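Hypothetical glycoside hydrolase (Bacteroides vulgatus, PDB 3S30) is a putative glycoside hydrolase with a galactose-binding domain-like fold, probably acting in carbohydrate metabolism, its substrate unknown. Local coordinates at residues K209-L221 with K311-L323. Residues are numbered along the deposited sequence; the frame is centred on the assembly and turned at random.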
loop_
_atom_site.group_PDB
_atom_site.type_symbol
_atom_site.label_atom_id
_atom_site.label_comp_id
_atom_site.label_asym_id
_atom_site.label_seq_id
_atom_site.Cartn_x
_atom_site.Cartn_y
_atom_site.Cartn_z
ATOM N N LYS A 209 7.823 -4.428 -1.967
ATOM C CA LYS A 209 8.827 -3.528 -2.520
ATOM C C LYS A 209 8.166 -2.287 -3.105
ATOM O O LYS A 209 7.169 -2.370 -3.840
ATOM C CB LYS A 209 9.703 -4.276 -3.531
ATOM C CG LYS A 209 10.346 -5.514 -2.906
ATOM C CD LYS A 209 11.773 -5.709 -3.291
ATOM C CE LYS A 209 12.402 -6.870 -2.506
ATOM N NZ LYS A 209 12.907 -6.475 -1.141
ATOM N N PHE A 210 8.704 -1.134 -2.736
ATOM C CA PHE A 210 8.047 0.144 -2.990
ATOM C C PHE A 210 8.815 0.965 -4.013
ATOM O O PHE A 210 10.004 1.246 -3.833
ATOM C CB PHE A 210 7.946 0.959 -1.693
ATOM C CG PHE A 210 7.224 0.263 -0.580
ATOM C CD1 PHE A 210 6.063 -0.483 -0.818
ATOM C CD2 PHE A 210 7.661 0.404 0.726
ATOM C CE1 PHE A 210 5.385 -1.103 0.235
ATOM C CE2 PHE A 210 6.978 -0.212 1.780
ATOM C CZ PHE A 210 5.849 -0.963 1.535
ATOM N N GLY A 211 8.128 1.360 -5.077
ATOM C CA GLY A 211 8.669 2.320 -6.019
ATOM C C GLY A 211 8.318 2.044 -7.465
ATOM O O GLY A 211 8.204 0.880 -7.893
ATOM N N THR A 212 8.143 3.127 -8.218
ATOM C CA THR A 212 8.123 3.053 -9.675
ATOM C C THR A 212 8.681 4.354 -10.217
ATOM O O THR A 212 8.563 5.402 -9.577
ATOM C CB THR A 212 6.708 2.801 -10.245
ATOM O OG1 THR A 212 6.808 2.190 -11.541
ATOM C CG2 THR A 212 5.925 4.090 -10.346
ATOM N N THR A 213 9.275 4.283 -11.400
ATOM C CA THR A 213 9.954 5.425 -11.985
ATOM C C THR A 213 8.979 6.592 -12.172
ATOM O O THR A 213 7.870 6.421 -12.694
ATOM C CB THR A 213 10.648 5.023 -13.290
ATOM O OG1 THR A 213 11.622 3.994 -13.005
ATOM C CG2 THR A 213 11.326 6.225 -13.948
ATOM N N PHE A 214 9.394 7.767 -11.701
ATOM C CA PHE A 214 8.543 8.945 -11.670
ATOM C C PHE A 214 9.354 10.179 -12.090
ATOM O O PHE A 214 10.441 10.418 -11.561
ATOM C CB PHE A 214 7.965 9.111 -10.254
ATOM C CG PHE A 214 6.694 9.908 -10.203
ATOM C CD1 PHE A 214 5.540 9.439 -10.819
ATOM C CD2 PHE A 214 6.643 11.120 -9.535
ATOM C CE1 PHE A 214 4.365 10.177 -10.788
ATOM C CE2 PHE A 214 5.465 11.857 -9.491
ATOM C CZ PHE A 214 4.325 11.383 -10.119
ATOM N N TYR A 215 8.816 10.949 -13.037
ATOM C CA TYR A 215 9.523 12.097 -13.647
ATOM C C TYR A 215 9.156 13.443 -13.027
ATOM O O TYR A 215 9.720 14.467 -13.403
ATOM C CB TYR A 215 9.250 12.145 -15.160
ATOM C CG TYR A 215 9.717 10.893 -15.844
ATOM C CD1 TYR A 215 11.045 10.740 -16.223
ATOM C CD2 TYR A 215 8.852 9.832 -16.059
ATOM C CE1 TYR A 215 11.484 9.585 -16.818
ATOM C CE2 TYR A 215 9.290 8.667 -16.659
ATOM C CZ TYR A 215 10.607 8.552 -17.030
ATOM O OH TYR A 215 11.051 7.399 -17.626
ATOM N N TYR A 216 8.224 13.450 -12.084
ATOM C CA TYR A 216 7.795 14.696 -11.461
ATOM C C TYR A 216 8.205 14.778 -10.002
ATOM O O TYR A 216 8.623 13.791 -9.396
ATOM C CB TYR A 216 6.281 14.864 -11.606
ATOM C CG TYR A 216 5.838 14.808 -13.049
ATOM C CD1 TYR A 216 6.214 15.796 -13.941
ATOM C CD2 TYR A 216 5.065 13.750 -13.524
ATOM C CE1 TYR A 216 5.828 15.747 -15.276
ATOM C CE2 TYR A 216 4.668 13.693 -14.855
ATOM C CZ TYR A 216 5.055 14.697 -15.726
ATOM O OH TYR A 216 4.676 14.657 -17.046
ATOM N N GLU A 217 8.091 15.978 -9.451
ATOM C CA GLU A 217 8.315 16.205 -8.027
ATOM C C GLU A 217 6.945 16.343 -7.360
ATOM O O GLU A 217 6.252 17.340 -7.563
ATOM C CB GLU A 217 9.226 17.423 -7.779
ATOM C CG GLU A 217 9.653 18.161 -9.047
ATOM C CD GLU A 217 10.756 19.173 -8.838
ATOM O OE1 GLU A 217 11.424 19.159 -7.781
ATOM O OE2 GLU A 217 10.960 19.986 -9.759
ATOM N N PRO A 218 6.528 15.312 -6.600
ATOM C CA PRO A 218 5.214 15.351 -5.952
ATOM C C PRO A 218 5.198 16.299 -4.774
ATOM O O PRO A 218 6.198 16.411 -4.065
ATOM C CB PRO A 218 5.013 13.914 -5.472
ATOM C CG PRO A 218 6.378 13.388 -5.257
ATOM C CD PRO A 218 7.242 14.051 -6.315
ATOM N N ILE A 219 4.079 16.985 -4.565
ATOM C CA ILE A 219 3.963 17.887 -3.424
ATOM C C ILE A 219 2.915 17.424 -2.426
ATOM O O ILE A 219 3.108 17.580 -1.226
ATOM C CB ILE A 219 3.752 19.385 -3.836
ATOM C CG1 ILE A 219 2.645 19.552 -4.879
ATOM C CG2 ILE A 219 5.049 19.972 -4.375
ATOM C CD1 ILE A 219 2.489 20.989 -5.351
ATOM N N LYS A 220 1.813 16.840 -2.886
ATOM C CA LYS A 220 0.837 16.311 -1.937
ATOM C C LYS A 220 0.059 15.102 -2.432
ATOM O O LYS A 220 -0.116 14.891 -3.649
ATOM C CB LYS A 220 -0.098 17.417 -1.418
ATOM C CG LYS A 220 -0.877 18.159 -2.464
ATOM C CD LYS A 220 -1.576 19.394 -1.886
ATOM C CE LYS A 220 -0.631 20.602 -1.826
ATOM N NZ LYS A 220 -1.250 21.806 -1.191
ATOM N N LEU A 221 -0.356 14.290 -1.461
ATOM C CA LEU A 221 -1.186 13.122 -1.705
ATOM C C LEU A 221 -2.557 13.423 -1.131
ATOM O O LEU A 221 -2.697 13.623 0.078
ATOM C CB LEU A 221 -0.586 11.865 -1.031
ATOM C CG LEU A 221 -1.363 10.546 -1.225
ATOM C CD1 LEU A 221 -1.320 10.076 -2.691
ATOM C CD2 LEU A 221 -0.851 9.454 -0.293
ATOM N N LYS A 311 18.877 13.871 -13.908
ATOM C CA LYS A 311 18.591 12.513 -13.404
ATOM C C LYS A 311 17.086 12.259 -13.233
ATOM O O LYS A 311 16.620 11.148 -13.472
ATOM C CB LYS A 311 19.318 12.267 -12.077
ATOM C CG LYS A 311 19.314 10.819 -11.618
ATOM C CD LYS A 311 20.133 10.623 -10.350
ATOM C CE LYS A 311 20.221 9.150 -9.976
ATOM N NZ LYS A 311 21.087 8.908 -8.778
ATOM N N LEU A 312 16.343 13.290 -12.827
ATOM C CA LEU A 312 14.877 13.221 -12.726
ATOM C C LEU A 312 14.235 12.914 -14.078
ATOM O O LEU A 312 13.292 12.119 -14.158
ATOM C CB LEU A 312 14.308 14.538 -12.170
ATOM C CG LEU A 312 12.805 14.607 -11.867
ATOM C CD1 LEU A 312 12.382 13.564 -10.829
ATOM C CD2 LEU A 312 12.416 16.005 -11.401
ATOM N N ALA A 313 14.756 13.547 -15.130
ATOM C CA ALA A 313 14.269 13.342 -16.499
ATOM C C ALA A 313 14.737 12.002 -17.068
ATOM O O ALA A 313 14.041 11.399 -17.892
ATOM C CB ALA A 313 14.719 14.499 -17.411
ATOM N N ASN A 314 15.910 11.541 -16.629
ATOM C CA ASN A 314 16.457 10.246 -17.058
ATOM C C ASN A 314 15.836 9.032 -16.348
ATOM O O ASN A 314 16.204 7.890 -16.637
ATOM C CB ASN A 314 17.985 10.222 -16.871
ATOM C CG ASN A 314 18.734 11.024 -17.935
ATOM O OD1 ASN A 314 18.146 11.791 -18.707
ATOM N ND2 ASN A 314 20.049 10.845 -17.971
ATOM N N GLY A 315 14.912 9.270 -15.416
ATOM C CA GLY A 315 14.180 8.188 -14.746
ATOM C C GLY A 315 14.899 7.598 -13.545
ATOM O O GLY A 315 14.757 6.409 -13.265
ATOM N N GLY A 316 15.667 8.425 -12.837
ATOM C CA GLY A 316 16.471 7.976 -11.697
ATOM C C GLY A 316 15.839 8.230 -10.338
ATOM O O GLY A 316 16.508 8.121 -9.305
ATOM N N TYR A 317 14.552 8.578 -10.339
ATOM C CA TYR A 317 13.803 8.807 -9.112
ATOM C C TYR A 317 12.552 7.957 -9.132
ATOM O O TYR A 317 11.854 7.891 -10.149
ATOM C CB TYR A 317 13.430 10.286 -8.971
ATOM C CG TYR A 317 14.581 11.152 -8.517
ATOM C CD1 TYR A 317 15.525 11.617 -9.418
ATOM C CD2 TYR A 317 14.731 11.491 -7.181
ATOM C CE1 TYR A 317 16.589 12.404 -8.996
ATOM C CE2 TYR A 317 15.783 12.272 -6.754
ATOM C CZ TYR A 317 16.712 12.727 -7.663
ATOM O OH TYR A 317 17.766 13.502 -7.226
ATOM N N ASN A 318 12.276 7.307 -8.009
ATOM C CA ASN A 318 11.075 6.499 -7.856
ATOM C C ASN A 318 10.100 7.168 -6.891
ATOM O O ASN A 318 10.513 7.868 -5.966
ATOM C CB ASN A 318 11.430 5.108 -7.330
ATOM C CG ASN A 318 11.751 4.109 -8.436
ATOM O OD1 ASN A 318 11.860 4.461 -9.606
ATOM N ND2 ASN A 318 11.910 2.852 -8.056
ATOM N N VAL A 319 8.809 6.985 -7.144
ATOM C CA VAL A 319 7.778 7.355 -6.196
ATOM C C VAL A 319 7.059 6.091 -5.764
ATOM O O VAL A 319 7.112 5.063 -6.451
ATOM C CB VAL A 319 6.746 8.346 -6.792
ATOM C CG1 VAL A 319 5.669 7.600 -7.632
ATOM C CG2 VAL A 319 6.089 9.146 -5.686
ATOM N N SER A 320 6.396 6.175 -4.621
ATOM C CA SER A 320 5.505 5.131 -4.166
ATOM C C SER A 320 4.406 5.720 -3.303
ATOM O O SER A 320 4.549 6.803 -2.754
ATOM C CB SER A 320 6.249 4.057 -3.384
ATOM O OG SER A 320 5.436 2.895 -3.241
ATOM N N ILE A 321 3.297 4.997 -3.256
ATOM C CA ILE A 321 2.176 5.271 -2.403
ATOM C C ILE A 321 1.895 3.951 -1.700
ATOM O O ILE A 321 1.834 2.902 -2.349
ATOM C CB ILE A 321 0.933 5.668 -3.230
ATOM C CG1 ILE A 321 1.164 7.014 -3.939
ATOM C CG2 ILE A 321 -0.328 5.694 -2.337
ATOM C CD1 ILE A 321 0.119 7.327 -4.953
ATOM N N VAL A 322 1.767 3.987 -0.377
ATOM C CA VAL A 322 1.495 2.777 0.369
ATOM C C VAL A 322 0.276 3.026 1.232
ATOM O O VAL A 322 0.205 4.025 1.933
ATOM C CB VAL A 322 2.698 2.341 1.232
ATOM C CG1 VAL A 322 2.420 0.994 1.892
ATOM C CG2 VAL A 322 4.015 2.294 0.396
ATOM N N LEU A 323 -0.681 2.105 1.168
ATOM C CA LEU A 323 -1.923 2.200 1.929
ATOM C C LEU A 323 -2.120 0.892 2.719
ATOM O O LEU A 323 -1.869 -0.189 2.187
ATOM C CB LEU A 323 -3.088 2.420 0.956
ATOM C CG LEU A 323 -2.851 3.513 -0.094
ATOM C CD1 LEU A 323 -3.822 3.410 -1.272
ATOM C CD2 LEU A 323 -2.920 4.885 0.553
HETATM O O HOH W 1 13.233 10.008 -12.492
#
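Phe210 lies against Val322 with one ring face: CG2 of the valine sits over the middle of the ring, 3.6 Å from its centroid and 12° off the normal, a clean CH-pi contact. Phe191 meets the same phenylalanine ring edge-to-face, and Tyr249 of strand 247-254 touches both Phe210 and Val322. An alanine in place of Phe210 would probably open a gap above Val322 CG2 and deprive Phe191 of its aromatic partner. Next along the chain, Thr212 and Val319 form an antiparallel hydrogen-bonded pair, Thr212 N to Val319 O at 2.8 Å and Val319 N to Thr212 O at 2.9 Å. Phe214 N then reaches Tyr317 O with an N-H...O angle of 162°. Val319 holds CG1 between its backbone N and carbonyl carbon (chi1 82°), where the methyl rests over a face of the Phe214 ring, 4.0 Å from the centroid; Leu347 and Cys349 also touch that phenylalanine. Further on, Leu221 CD1 meets Ile321 CD1, joining strand 218-228 to the same core.

Toward the Schellman motif that ends helix 309-313 at Gly315 the packing becomes polar and more exposed. Tyr215 brings the edge of its ring to Ala313 O, 3.3 Å from CE1, while Leu312 lays its branched end on the Tyr215 carbonyl. A water accepts from Tyr317 N and lies within hydrogen-bonding distance of Leu312 O (2.7 Å) and Phe214 O. Asn318 OD1 takes a weak bond from Thr213 OG1, at 3.4 Å, and a stronger one from Lys255 NZ, which also bonds Gly315 O. The chemistry thus divides in two: apolar side chains and direct backbone bonds join the strands inside this beta-rich domain, whereas a water and the Lys255 ammonium serve the polar atoms round the turn.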